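Local atomic coordinates of C-domain type II peptide synthetase (Streptomyces globisporus, PDB entry 4ZNM), a protein that belongs to the condensation-domain family of nonribosomal peptide synthetases, probably as a free-standing (type II) member, with the fold of the CoA-dependent acyltransferase clan. Residues Leu238-Ala243 / Gly427-Arg432; Thr242-Phe247 / Ser404-Gly409; Glu60-Glu65 / Asn174-Arg179. All coordinates share one frame; numbering follows the deposited sequence.

Contact 1. Residues Leu238-Ala243 / Gly427-Arg432; sequences LPKGTA and GYNTNR
Over one face of the Tyr428 ring lies the carbonyl O of Ala243, 3.6 Å above the ring plane and displaced toward its rim, while the methyl CB of Ala243 packs against the phenol end, 3.7 Å from Tyr428 CZ. Tyr428 CG stands between the backbone N and the carbonyl carbon (chi1 51°), which sets the ring beside Ala243 of the partner strand; the hydroxyl is held by Asp435 and Gln245. Ala243 and Tyr428 form an antiparallel hydrogen-bonded pair, with Ala243 N to Tyr428 O at 2.8 Å and Tyr428 N to Ala243 O at 3.0 Å. The next pair, Thr242 and Asn429, is non-hydrogen-bonded in its backbone. Asn429 ND2 gives Thr242 OG1 a weak bond, but that oxygen's stronger donor is Ile406 N; ND2 also donates to Ile406 O, and Lys240 CE lies 3.4 Å from Asn429 ND2 on the way to a salt bridge with Asp405. Just past the strand pairs, Thr430 N donates to Gly241 O at 2.9 Å. From there the chains stay in contact, Asn431 CB lying 3.3 Å from Pro239 O, but waters carry the polar links: one joins Leu238 N to Asn431 O, a second Leu238 O to Asn431 ND2, a third Pro239 O to Thr430 OG1. The chemistry implies a join held by backbone bonds at the strand ends and, toward the exposed Leu238, by packing plus three bridging waters.

Contact 2. Residues Thr242-Phe247 / Ser404-Gly409; sequences TAWQRF and SDIPDG
The start of edge strand 242-249 is clasped by the loop that precedes strand 410-416, and two hydrogen bonds from quite different groups fasten it. In the first, Ile406 N points almost straight at Thr242 OG1, 3.0 Å away with an angle of 176° at the hydrogen. In the second, the indole of Trp244 donates NE1 to Ser404 O at 2.9 Å; the oxygen sits at the ring edge, 8° out of the indole plane, and the donor meets a lone pair in the carbonyl plane. Thr242 and Trp244 are alternate residues of a beta strand, and both project from it toward the loop, so one face of the outermost strand of this mixed sheet receives Ser404 and Ile406 together. With Thr242 CG2 anti to the backbone N, the methyl is turned onto the loop and lies 3.3 Å from Ser404 O and 3.8 Å from Ile406 CG1. The CG1-CD1 branch of Ile406 meets the six-membered end of the indole at a slant, Ile406 CG1 3.8 Å from Trp244 CZ2 and Ile406 CD1 3.8 Å from Trp244 CH2. A water bridges Thr242 OG1 to Asp405 OD1, donating to the carboxylate, whose stronger partner is Lys240. On the loop side Ser404 OG bonds His47 ND1 and Ser404 N bonds Glu125, while Leu411 of strand 410-416 touches both Trp244 and Ile406.

Contact 3. Residues Glu60-Glu65 / Asn174-Arg179; sequences EETLRE and NLYAAR
Tyr176 CG stands anti to the backbone N (chi1 168°), and this swings the ring out of helix 162-180 against the first turn of helix 60-73, where it meets Thr62 and Leu63. In Arg179, one turn later, CG is anti to the carbonyl carbon (chi1 -81°) and the chain then runs extended as far as NE, carrying the guanidinium across to Glu65. The tyrosine approaches edge first. Thr62 C and Leu63 N lie in the plane of its ring, and Tyr176 CD1 comes within 3.5 Å of Leu63 CA, close to the backbone itself. Leu63 adds CB at 3.9 Å from Tyr176 CD1, its side chain crossing the aromatic one at about a right angle. Beside the ring, the Thr62 methyl CG2 rests against Arg179 CB at 3.4 Å, a contact between aliphatic portions of two polar residues. The end of the arginine lies across the glutamate: Glu65 CB sits 3.8 Å over one face of the Arg179 guanidinium, offset to the rim, and Glu65 OE1 is 3.4 Å from Arg179 NH1. Because this oxygen is well out of the guanidinium plane, the salt bridge is one of charge alone, with no N-H aimed at it. Arg179 NE has a second acidic partner in Asp69, so two carboxylates of helix 60-73 share the cation. The backbone N of Asp59, just ahead of that helix, is hydrogen-bonded to Tyr176 OH, and the Asp59 carboxylate to Thr62 OG1. The two short helical segments approach to 8.9 Å between axes, with their N-to-C directions 128° apart; helix 60-73 follows strand 47-55, and helix 162-180 follows strand 148-156, which lies next to strand 47-55 in the six-stranded mixed sheet.

Contacts 1 and 2 are neighbours, their centres 7 Å apart, whereas the centre of contact 3 lies about 38 Å and 33 Å from theirs. Along the chain, contact 3 is complete before the other two begin; both of those start near the head of strand 242-249 and share Thr242 and Ala243. That strand serves both: it pairs with strand 422-429 in the five-stranded mixed sheet and takes the loop 404-409 on one side. The Lys240-Asp405 salt bridge ties contacts 1 and 2 directly. Contact 3 belongs instead to helices beside the six-stranded sheet, so the three sample two sheet-and-helix parts of one condensation-domain fold, each built round its own mixed sheet.

Contact 1. Residues Leu238-Ala243 / Gly427-Arg432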
ATOM      1  N   LEU A 238      23.952   6.886   5.272  1.00 33.39           N
ATOM      2  CA  LEU A 238      23.261   8.102   4.851  1.00 34.99           C
ATOM      3  C   LEU A 238      21.917   8.197   5.560  1.00 30.61           C
ATOM      4  O   LEU A 238      21.331   7.182   5.922  1.00 28.12           O
ATOM      5  CB  LEU A 238      23.056   8.141   3.328  1.00 33.27           C
ATOM      6  CG  LEU A 238      24.315   8.152   2.450  1.00 44.62           C
ATOM      7  CD1 LEU A 238      23.977   8.599   1.043  1.00 44.65           C
ATOM      8  CD2 LEU A 238      25.412   9.018   3.027  1.00 57.30           C
ATOM      9  N   PRO A 239      21.419   9.426   5.745  1.00 32.93           N
ATOM     10  CA  PRO A 239      20.100   9.629   6.362  1.00 32.20           C
ATOM     11  C   PRO A 239      18.966   8.954   5.593  1.00 29.53           C
ATOM     12  O   PRO A 239      18.925   8.979   4.369  1.00 27.44           O
ATOM     13  CB  PRO A 239      19.942  11.154   6.342  1.00 36.78           C
ATOM     14  CG  PRO A 239      20.883  11.638   5.287  1.00 36.88           C
ATOM     15  CD  PRO A 239      22.047  10.701   5.363  1.00 34.96           C
ATOM     16  N   LYS A 240      18.047   8.358   6.339  1.00 24.39           N
ATOM     17  CA  LYS A 240      16.885   7.703   5.786  1.00 22.46           C
ATOM     18  C   LYS A 240      15.980   8.662   5.004  1.00 27.78           C
ATOM     19  O   LYS A 240      15.594   9.728   5.487  1.00 26.24           O
ATOM     20  CB  LYS A 240      16.089   7.070   6.914  1.00 25.82           C
ATOM     21  CG  LYS A 240      14.865   6.263   6.483  1.00 28.04           C
ATOM     22  CD  LYS A 240      15.266   5.009   5.698  1.00 26.14           C
ATOM     23  CE  LYS A 240      14.025   4.292   5.114  1.00 26.78           C
ATOM     24  NZ  LYS A 240      13.152   3.744   6.178  1.00 29.55           N
ATOM     25  N   GLY A 241      15.568   8.226   3.831  1.00 23.65           N
ATOM     26  CA  GLY A 241      14.534   8.900   3.082  1.00 24.08           C
ATOM     27  C   GLY A 241      13.960   7.949   2.055  1.00 26.13           C
ATOM     28  O   GLY A 241      14.620   6.987   1.668  1.00 24.41           O
ATOM     29  N   THR A 242      12.727   8.200   1.639  1.00 19.94           N
ATOM     30  CA  THR A 242      12.115   7.409   0.592  1.00 20.84           C
ATOM     31  C   THR A 242      11.580   8.332  -0.500  1.00 19.69           C
ATOM     32  O   THR A 242      10.851   9.280  -0.220  1.00 20.27           O
ATOM     33  CB  THR A 242      10.992   6.548   1.146  1.00 21.26           C
ATOM     34  OG1 THR A 242      11.504   5.714   2.202  1.00 19.31           O
ATOM     35  CG2 THR A 242      10.382   5.696   0.086  1.00 21.26           C
ATOM     36  N   ALA A 243      11.948   8.022  -1.737  1.00 22.93           N
ATOM     37  CA  ALA A 243      11.463   8.744  -2.896  1.00 23.39           C
ATOM     38  C   ALA A 243      10.537   7.825  -3.661  1.00 19.88           C
ATOM     39  O   ALA A 243      10.588   6.608  -3.507  1.00 19.84           O
ATOM     40  CB  ALA A 243      12.597   9.201  -3.767  1.00 23.83           C
ATOM     41  N   GLY A 427       8.817   3.015  -5.210  1.00 20.22           N
ATOM     42  CA  GLY A 427       9.421   3.714  -4.094  1.00 22.34           C
ATOM     43  C   GLY A 427      10.728   3.042  -3.699  1.00 21.48           C
ATOM     44  O   GLY A 427      10.871   1.815  -3.779  1.00 21.12           O
ATOM     45  N   TYR A 428      11.670   3.847  -3.218  1.00 18.70           N
ATOM     46  CA  TYR A 428      12.972   3.336  -2.860  1.00 19.65           C
ATOM     47  C   TYR A 428      13.587   4.291  -1.844  1.00 23.14           C
ATOM     48  O   TYR A 428      13.191   5.460  -1.732  1.00 19.17           O
ATOM     49  CB  TYR A 428      13.852   3.220  -4.091  1.00 19.28           C
ATOM     50  CG  TYR A 428      13.872   4.496  -4.869  1.00 20.54           C
ATOM     51  CD1 TYR A 428      12.840   4.791  -5.740  1.00 21.88           C
ATOM     52  CD2 TYR A 428      14.902   5.419  -4.740  1.00 20.26           C
ATOM     53  CE1 TYR A 428      12.823   6.001  -6.469  1.00 20.30           C
ATOM     54  CE2 TYR A 428      14.900   6.624  -5.479  1.00 22.14           C
ATOM     55  CZ  TYR A 428      13.848   6.896  -6.353  1.00 22.30           C
ATOM     56  OH  TYR A 428      13.783   8.083  -7.103  1.00 22.22           O
ATOM     57  N   ASN A 429      14.557   3.777  -1.108  1.00 19.14           N
ATOM     58  CA  ASN A 429      15.240   4.567  -0.087  1.00 20.11           C
ATOM     59  C   ASN A 429      16.398   5.324  -0.735  1.00 20.98           C
ATOM     60  O   ASN A 429      17.286   4.720  -1.341  1.00 21.96           O
ATOM     61  CB  ASN A 429      15.771   3.703   1.034  1.00 21.91           C
ATOM     62  CG  ASN A 429      14.704   2.860   1.742  1.00 20.01           C
ATOM     63  OD1 ASN A 429      14.982   1.738   2.168  1.00 22.61           O
ATOM     64  ND2 ASN A 429      13.526   3.408   1.920  1.00 20.91           N
ATOM     65  N   THR A 430      16.387   6.641  -0.594  1.00 24.03           N
ATOM     66  CA  THR A 430      17.374   7.501  -1.241  1.00 23.00           C
ATOM     67  C   THR A 430      18.746   7.391  -0.589  1.00 29.17           C
ATOM     68  O   THR A 430      19.758   7.792  -1.175  1.00 24.35           O
ATOM     69  CB  THR A 430      16.894   8.965  -1.219  1.00 26.47           C
ATOM     70  OG1 THR A 430      16.463   9.308   0.097  1.00 27.17           O
ATOM     71  CG2 THR A 430      15.723   9.132  -2.129  1.00 27.12           C
ATOM     72  N   ASN A 431      18.802   6.811   0.606  1.00 25.29           N
ATOM     73  CA  ASN A 431      20.089   6.458   1.210  1.00 29.39           C
ATOM     74  C   ASN A 431      20.706   5.174   0.600  1.00 31.42           C
ATOM     75  O   ASN A 431      21.790   4.759   0.996  1.00 27.59           O
ATOM     76  CB  ASN A 431      19.938   6.282   2.719  1.00 22.56           C
ATOM     77  CG  ASN A 431      18.772   5.408   3.084  1.00 27.04           C
ATOM     78  OD1 ASN A 431      17.657   5.664   2.666  1.00 27.01           O
ATOM     79  ND2 ASN A 431      19.017   4.379   3.875  1.00 29.41           N
ATOM     80  N   ARG A 432      20.040   4.564  -0.374  1.00 22.39           N
ATOM     81  CA  ARG A 432      20.518   3.312  -0.947  1.00 22.46           C
ATOM     82  C   ARG A 432      20.502   3.350  -2.464  1.00 22.44           C
ATOM     83  O   ARG A 432      21.326   2.725  -3.098  1.00 26.90           O
ATOM     84  CB  ARG A 432      19.654   2.141  -0.462  1.00 21.80           C
ATOM     85  CG  ARG A 432      19.715   1.878   1.056  1.00 25.12           C
ATOM     86  CD  ARG A 432      21.129   1.515   1.586  1.00 23.90           C
ATOM     87  NE  ARG A 432      21.651   0.258   1.078  1.00 24.20           N
ATOM     88  CZ  ARG A 432      21.376  -0.931   1.598  1.00 22.95           C
ATOM     89  NH1 ARG A 432      20.560  -1.032   2.636  1.00 27.90           N
ATOM     90  NH2 ARG A 432      21.908  -2.027   1.057  1.00 30.85           N
TER
HETATM   91  O   HOH W   1      23.594   4.461   3.203  1.00 27.60           O
HETATM   92  O   HOH W   2      21.580   4.193   5.150  1.00 36.47           O
HETATM   93  O   HOH W   3      18.326  10.107   1.960  1.00 37.26           O

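Contact 2. Residues Thr242-Phe247 / Ser404-Gly409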
ATOM      1  N   THR A 242      12.727   8.200   1.639  1.00 19.94           N
ATOM      2  CA  THR A 242      12.115   7.409   0.592  1.00 20.84           C
ATOM      3  C   THR A 242      11.580   8.332  -0.500  1.00 19.69           C
ATOM      4  O   THR A 242      10.851   9.280  -0.220  1.00 20.27           O
ATOM      5  CB  THR A 242      10.992   6.548   1.146  1.00 21.26           C
ATOM      6  OG1 THR A 242      11.504   5.714   2.202  1.00 19.31           O
ATOM      7  CG2 THR A 242      10.382   5.696   0.086  1.00 21.26           C
ATOM      8  N   ALA A 243      11.948   8.022  -1.737  1.00 22.93           N
ATOM      9  CA  ALA A 243      11.463   8.744  -2.896  1.00 23.39           C
ATOM     10  C   ALA A 243      10.537   7.825  -3.661  1.00 19.88           C
ATOM     11  O   ALA A 243      10.588   6.608  -3.507  1.00 19.84           O
ATOM     12  CB  ALA A 243      12.597   9.201  -3.767  1.00 23.83           C
ATOM     13  N   TRP A 244       9.695   8.424  -4.484  1.00 19.90           N
ATOM     14  CA  TRP A 244       8.682   7.721  -5.224  1.00 19.87           C
ATOM     15  C   TRP A 244       8.676   8.232  -6.655  1.00 21.24           C
ATOM     16  O   TRP A 244       8.734   9.454  -6.889  1.00 25.14           O
ATOM     17  CB  TRP A 244       7.308   7.919  -4.591  1.00 24.96           C
ATOM     18  CG  TRP A 244       7.179   7.329  -3.237  1.00 19.40           C
ATOM     19  CD1 TRP A 244       7.494   7.917  -2.032  1.00 20.68           C
ATOM     20  CD2 TRP A 244       6.699   6.014  -2.922  1.00 19.41           C
ATOM     21  NE1 TRP A 244       7.218   7.045  -1.003  1.00 19.05           N
ATOM     22  CE2 TRP A 244       6.744   5.877  -1.523  1.00 18.90           C
ATOM     23  CE3 TRP A 244       6.243   4.941  -3.692  1.00 20.20           C
ATOM     24  CZ2 TRP A 244       6.335   4.735  -0.893  1.00 23.89           C
ATOM     25  CZ3 TRP A 244       5.849   3.810  -3.052  1.00 25.04           C
ATOM     26  CH2 TRP A 244       5.898   3.708  -1.667  1.00 23.93           C
ATOM     27  N   GLN A 245       8.652   7.300  -7.609  1.00 28.11           N
ATOM     28  CA  GLN A 245       8.448   7.637  -9.021  1.00 21.65           C
ATOM     29  C   GLN A 245       7.106   7.081  -9.444  1.00 25.20           C
ATOM     30  O   GLN A 245       6.800   5.919  -9.190  1.00 25.06           O
ATOM     31  CB  GLN A 245       9.585   7.092  -9.889  1.00 24.66           C
ATOM     32  CG  GLN A 245      10.896   7.876  -9.638  1.00 27.43           C
ATOM     33  CD  GLN A 245      12.060   7.426 -10.497  1.00 30.44           C
ATOM     34  OE1 GLN A 245      11.877   7.006 -11.647  1.00 34.07           O
ATOM     35  NE2 GLN A 245      13.279   7.508  -9.934  1.00 26.10           N
ATOM     36  N   ARG A 246       6.305   7.923 -10.082  1.00 23.90           N
ATOM     37  CA  ARG A 246       4.922   7.576 -10.425  1.00 24.01           C
ATOM     38  C   ARG A 246       4.867   7.200 -11.872  1.00 26.30           C
ATOM     39  O   ARG A 246       5.614   7.743 -12.658  1.00 30.34           O
ATOM     40  CB  ARG A 246       3.985   8.746 -10.199  1.00 33.45           C
ATOM     41  CG  ARG A 246       4.299   9.544  -8.993  1.00 36.12           C
ATOM     42  CD  ARG A 246       3.800   8.883  -7.749  1.00 39.32           C
ATOM     43  NE  ARG A 246       4.064   9.785  -6.635  1.00 46.49           N
ATOM     44  CZ  ARG A 246       4.003   9.435  -5.362  1.00 36.67           C
ATOM     45  NH1 ARG A 246       3.691   8.192  -5.029  1.00 35.38           N
ATOM     46  NH2 ARG A 246       4.271  10.333  -4.442  1.00 41.51           N
ATOM     47  N   PHE A 247       4.009   6.265 -12.224  1.00 31.06           N
ATOM     48  CA  PHE A 247       3.830   5.907 -13.622  1.00 31.00           C
ATOM     49  C   PHE A 247       2.408   5.428 -13.851  1.00 31.64           C
ATOM     50  O   PHE A 247       1.647   5.195 -12.903  1.00 27.76           O
ATOM     51  CB  PHE A 247       4.835   4.834 -14.047  1.00 32.36           C
ATOM     52  CG  PHE A 247       4.653   3.531 -13.354  1.00 31.44           C
ATOM     53  CD1 PHE A 247       5.268   3.295 -12.147  1.00 28.41           C
ATOM     54  CD2 PHE A 247       3.873   2.529 -13.914  1.00 31.95           C
ATOM     55  CE1 PHE A 247       5.118   2.079 -11.489  1.00 31.97           C
ATOM     56  CE2 PHE A 247       3.734   1.290 -13.261  1.00 33.17           C
ATOM     57  CZ  PHE A 247       4.351   1.081 -12.049  1.00 31.25           C
ATOM     58  N   SER A 404       6.285   9.174   1.791  1.00 22.90           N
ATOM     59  CA  SER A 404       5.939   8.090   2.712  1.00 18.96           C
ATOM     60  C   SER A 404       7.077   7.073   2.803  1.00 21.16           C
ATOM     61  O   SER A 404       7.697   6.698   1.807  1.00 20.78           O
ATOM     62  CB  SER A 404       4.659   7.384   2.297  1.00 25.04           C
ATOM     63  OG  SER A 404       3.551   8.282   2.195  1.00 27.49           O
ATOM     64  N   ASP A 405       7.363   6.660   4.018  1.00 20.95           N
ATOM     65  CA  ASP A 405       8.537   5.837   4.303  1.00 19.38           C
ATOM     66  C   ASP A 405       8.357   4.375   3.857  1.00 20.42           C
ATOM     67  O   ASP A 405       7.303   3.767   4.053  1.00 22.42           O
ATOM     68  CB  ASP A 405       8.822   5.948   5.813  1.00 21.38           C
ATOM     69  CG  ASP A 405       9.992   5.098   6.276  1.00 31.91           C
ATOM     70  OD1 ASP A 405      11.130   5.636   6.333  1.00 26.40           O
ATOM     71  OD2 ASP A 405       9.763   3.911   6.618  1.00 29.07           O
ATOM     72  N   ILE A 406       9.384   3.822   3.238  1.00 20.03           N
ATOM     73  CA  ILE A 406       9.541   2.380   3.076  1.00 18.63           C
ATOM     74  C   ILE A 406      10.600   1.921   4.083  1.00 21.61           C
ATOM     75  O   ILE A 406      11.752   2.332   3.972  1.00 24.26           O
ATOM     76  CB  ILE A 406       9.956   1.996   1.649  1.00 22.45           C
ATOM     77  CG1 ILE A 406       8.852   2.319   0.666  1.00 22.37           C
ATOM     78  CG2 ILE A 406      10.270   0.456   1.558  1.00 22.64           C
ATOM     79  CD1 ILE A 406       9.299   2.158  -0.789  1.00 25.31           C
ATOM     80  N   PRO A 407      10.211   1.086   5.071  1.00 20.49           N
ATOM     81  CA  PRO A 407      11.115   0.771   6.181  1.00 24.38           C
ATOM     82  C   PRO A 407      12.499   0.318   5.720  1.00 27.94           C
ATOM     83  O   PRO A 407      13.515   0.817   6.248  1.00 28.19           O
ATOM     84  CB  PRO A 407      10.377  -0.362   6.929  1.00 26.46           C
ATOM     85  CG  PRO A 407       8.932  -0.032   6.693  1.00 26.97           C
ATOM     86  CD  PRO A 407       8.879   0.492   5.280  1.00 24.30           C
ATOM     87  N   ASP A 408      12.558  -0.589   4.747  1.00 25.63           N
ATOM     88  CA  ASP A 408      13.865  -1.102   4.290  1.00 24.21           C
ATOM     89  C   ASP A 408      13.706  -1.940   3.039  1.00 25.67           C
ATOM     90  O   ASP A 408      13.677  -3.152   3.094  1.00 27.35           O
ATOM     91  CB  ASP A 408      14.538  -1.917   5.415  1.00 25.59           C
ATOM     92  CG  ASP A 408      16.057  -2.126   5.206  1.00 37.68           C
ATOM     93  OD1 ASP A 408      16.578  -1.931   4.093  1.00 32.17           O
ATOM     94  OD2 ASP A 408      16.735  -2.531   6.180  1.00 37.49           O
ATOM     95  N   GLY A 409      13.609  -1.275   1.902  1.00 20.92           N
ATOM     96  CA  GLY A 409      13.498  -1.972   0.635  1.00 25.23           C
ATOM     97  C   GLY A 409      12.928  -1.153  -0.492  1.00 20.18           C
ATOM     98  O   GLY A 409      12.816   0.076  -0.408  1.00 26.24           O
TER
HETATM   99  O   HOH W   4      11.862   7.293   4.479  1.00 27.31           O

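Contact 3. Residues Glu60-Glu65 / Asn174-Arg179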
ATOM      1  N   GLU A  60     -17.270  23.975   5.613  1.00 21.88           N
ATOM      2  CA  GLU A  60     -15.993  23.553   6.167  1.00 24.16           C
ATOM      3  C   GLU A  60     -16.104  23.158   7.627  1.00 23.85           C
ATOM      4  O   GLU A  60     -15.528  22.166   8.066  1.00 21.21           O
ATOM      5  CB  GLU A  60     -14.986  24.680   6.011  1.00 19.71           C
ATOM      6  CG  GLU A  60     -14.562  24.927   4.568  1.00 28.34           C
ATOM      7  CD  GLU A  60     -13.844  26.272   4.359  1.00 28.32           C
ATOM      8  OE1 GLU A  60     -13.367  26.900   5.349  1.00 25.69           O
ATOM      9  OE2 GLU A  60     -13.791  26.721   3.177  1.00 26.82           O
ATOM     10  N   GLU A  61     -16.875  23.927   8.381  0.61 18.18           N
ATOM     11  CA  GLU A  61     -17.041  23.654   9.804  0.61 21.12           C
ATOM     12  C   GLU A  61     -17.688  22.297  10.037  0.61 19.82           C
ATOM     13  O   GLU A  61     -17.348  21.598  10.983  0.61 18.25           O
ATOM     14  CB  GLU A  61     -17.885  24.750  10.463  0.61 29.04           C
ATOM     15  CG  GLU A  61     -18.208  24.482  11.921  0.61 36.63           C
ATOM     16  CD  GLU A  61     -18.974  25.624  12.563  0.61 52.94           C
ATOM     17  OE1 GLU A  61     -19.550  25.409  13.652  0.61 60.01           O
ATOM     18  OE2 GLU A  61     -19.004  26.728  11.978  0.61 51.42           O
ATOM     19  N   THR A  62     -18.636  21.928   9.178  1.00 21.51           N
ATOM     20  CA  THR A  62     -19.317  20.647   9.325  1.00 18.35           C
ATOM     21  C   THR A  62     -18.402  19.516   8.885  1.00 20.78           C
ATOM     22  O   THR A  62     -18.438  18.445   9.456  1.00 20.08           O
ATOM     23  CB  THR A  62     -20.637  20.622   8.524  1.00 19.60           C
ATOM     24  OG1 THR A  62     -21.455  21.697   8.962  1.00 25.92           O
ATOM     25  CG2 THR A  62     -21.435  19.301   8.752  1.00 25.93           C
ATOM     26  N   LEU A  63     -17.559  19.764   7.890  1.00 20.04           N
ATOM     27  CA  LEU A  63     -16.617  18.751   7.449  1.00 18.89           C
ATOM     28  C   LEU A  63     -15.607  18.471   8.557  1.00 23.82           C
ATOM     29  O   LEU A  63     -15.225  17.318   8.766  1.00 22.11           O
ATOM     30  CB  LEU A  63     -15.900  19.164   6.158  1.00 19.60           C
ATOM     31  CG  LEU A  63     -14.966  18.105   5.603  1.00 23.05           C
ATOM     32  CD1 LEU A  63     -15.740  16.896   5.083  1.00 27.62           C
ATOM     33  CD2 LEU A  63     -14.131  18.676   4.473  1.00 23.56           C
ATOM     34  N   ARG A  64     -15.220  19.507   9.297  1.00 20.17           N
ATOM     35  CA  ARG A  64     -14.281  19.350  10.391  1.00 20.02           C
ATOM     36  C   ARG A  64     -14.904  18.517  11.501  1.00 22.68           C
ATOM     37  O   ARG A  64     -14.272  17.605  12.055  1.00 19.15           O
ATOM     38  CB  ARG A  64     -13.848  20.696  10.910  1.00 18.42           C
ATOM     39  CG  ARG A  64     -12.932  20.622  12.085  1.00 19.35           C
ATOM     40  CD  ARG A  64     -12.351  22.002  12.371  1.00 17.96           C
ATOM     41  NE  ARG A  64     -13.330  22.885  12.939  1.00 18.76           N
ATOM     42  CZ  ARG A  64     -13.857  23.958  12.334  1.00 24.23           C
ATOM     43  NH1 ARG A  64     -14.769  24.679  12.959  1.00 19.94           N
ATOM     44  NH2 ARG A  64     -13.510  24.305  11.106  1.00 22.61           N
ATOM     45  N   GLU A  65     -16.141  18.825  11.832  1.00 19.78           N
ATOM     46  CA  GLU A  65     -16.876  18.026  12.814  1.00 22.42           C
ATOM     47  C   GLU A  65     -16.969  16.565  12.382  1.00 24.36           C
ATOM     48  O   GLU A  65     -16.795  15.671  13.202  1.00 21.69           O
ATOM     49  CB  GLU A  65     -18.281  18.580  13.026  1.00 23.07           C
ATOM     50  CG  GLU A  65     -18.366  19.880  13.806  1.00 49.46           C
ATOM     51  CD  GLU A  65     -19.766  20.524  13.748  1.00 73.79           C
ATOM     52  OE1 GLU A  65     -20.576  20.166  12.856  1.00 79.28           O
ATOM     53  OE2 GLU A  65     -20.049  21.394  14.599  1.00 81.97           O
ATOM     54  N   ASN A 174     -20.116  10.441   4.359  1.00 20.98           N
ATOM     55  CA  ASN A 174     -21.454  10.027   4.812  1.00 22.76           C
ATOM     56  C   ASN A 174     -21.845  10.755   6.102  1.00 23.65           C
ATOM     57  O   ASN A 174     -22.933  11.298   6.210  1.00 24.17           O
ATOM     58  CB  ASN A 174     -21.474   8.517   5.025  1.00 21.61           C
ATOM     59  CG  ASN A 174     -22.777   8.010   5.602  1.00 23.93           C
ATOM     60  OD1 ASN A 174     -23.092   8.232   6.773  1.00 29.11           O
ATOM     61  ND2 ASN A 174     -23.524   7.282   4.789  1.00 26.28           N
ATOM     62  N   LEU A 175     -20.941  10.773   7.083  1.00 21.70           N
ATOM     63  CA  LEU A 175     -21.226  11.450   8.349  1.00 18.27           C
ATOM     64  C   LEU A 175     -21.419  12.975   8.114  1.00 20.42           C
ATOM     65  O   LEU A 175     -22.246  13.614   8.762  1.00 18.82           O
ATOM     66  CB  LEU A 175     -20.097  11.195   9.359  1.00 21.65           C
ATOM     67  CG  LEU A 175     -20.021   9.718   9.797  1.00 22.92           C
ATOM     68  CD1 LEU A 175     -18.761   9.466  10.544  1.00 25.92           C
ATOM     69  CD2 LEU A 175     -21.256   9.284  10.654  1.00 29.89           C
ATOM     70  N   TYR A 176     -20.635  13.539   7.201  1.00 20.31           N
ATOM     71  CA  TYR A 176     -20.786  14.941   6.803  1.00 21.94           C
ATOM     72  C   TYR A 176     -22.187  15.180   6.216  1.00 24.31           C
ATOM     73  O   TYR A 176     -22.920  16.063   6.656  1.00 26.82           O
ATOM     74  CB  TYR A 176     -19.688  15.329   5.773  1.00 17.29           C
ATOM     75  CG  TYR A 176     -19.945  16.654   5.095  1.00 17.46           C
ATOM     76  CD1 TYR A 176     -19.527  17.834   5.690  1.00 22.98           C
ATOM     77  CD2 TYR A 176     -20.588  16.732   3.871  1.00 26.27           C
ATOM     78  CE1 TYR A 176     -19.750  19.041   5.105  1.00 20.17           C
ATOM     79  CE2 TYR A 176     -20.833  17.956   3.265  1.00 20.34           C
ATOM     80  CZ  TYR A 176     -20.413  19.106   3.893  1.00 24.35           C
ATOM     81  OH  TYR A 176     -20.629  20.320   3.322  1.00 23.57           O
ATOM     82  N   ALA A 177     -22.578  14.368   5.243  1.00 21.53           N
ATOM     83  CA  ALA A 177     -23.890  14.513   4.642  1.00 21.68           C
ATOM     84  C   ALA A 177     -24.965  14.407   5.694  1.00 25.44           C
ATOM     85  O   ALA A 177     -25.904  15.180   5.682  1.00 26.38           O
ATOM     86  CB  ALA A 177     -24.101  13.490   3.568  1.00 21.19           C
ATOM     87  N   ALA A 178     -24.861  13.460   6.613  1.00 20.93           N
ATOM     88  CA  ALA A 178     -25.942  13.336   7.592  1.00 24.35           C
ATOM     89  C   ALA A 178     -26.028  14.612   8.455  1.00 25.62           C
ATOM     90  O   ALA A 178     -27.116  15.104   8.733  1.00 28.74           O
ATOM     91  CB  ALA A 178     -25.752  12.123   8.462  1.00 26.39           C
ATOM     92  N   ARG A 179     -24.882  15.161   8.853  1.00 24.37           N
ATOM     93  CA  ARG A 179     -24.860  16.408   9.633  1.00 21.21           C
ATOM     94  C   ARG A 179     -25.499  17.546   8.880  1.00 22.05           C
ATOM     95  O   ARG A 179     -26.198  18.362   9.474  1.00 24.85           O
ATOM     96  CB  ARG A 179     -23.422  16.784  10.008  1.00 22.17           C
ATOM     97  CG  ARG A 179     -22.913  16.036  11.191  1.00 33.63           C
ATOM     98  CD  ARG A 179     -21.507  16.475  11.571  1.00 34.68           C
ATOM     99  NE  ARG A 179     -21.097  15.789  12.782  1.00 32.31           N
ATOM    100  CZ  ARG A 179     -21.377  16.226  14.005  1.00 34.22           C
ATOM    101  NH1 ARG A 179     -22.028  17.362  14.174  1.00 26.31           N
ATOM    102  NH2 ARG A 179     -20.976  15.543  15.061  1.00 32.68           N
TER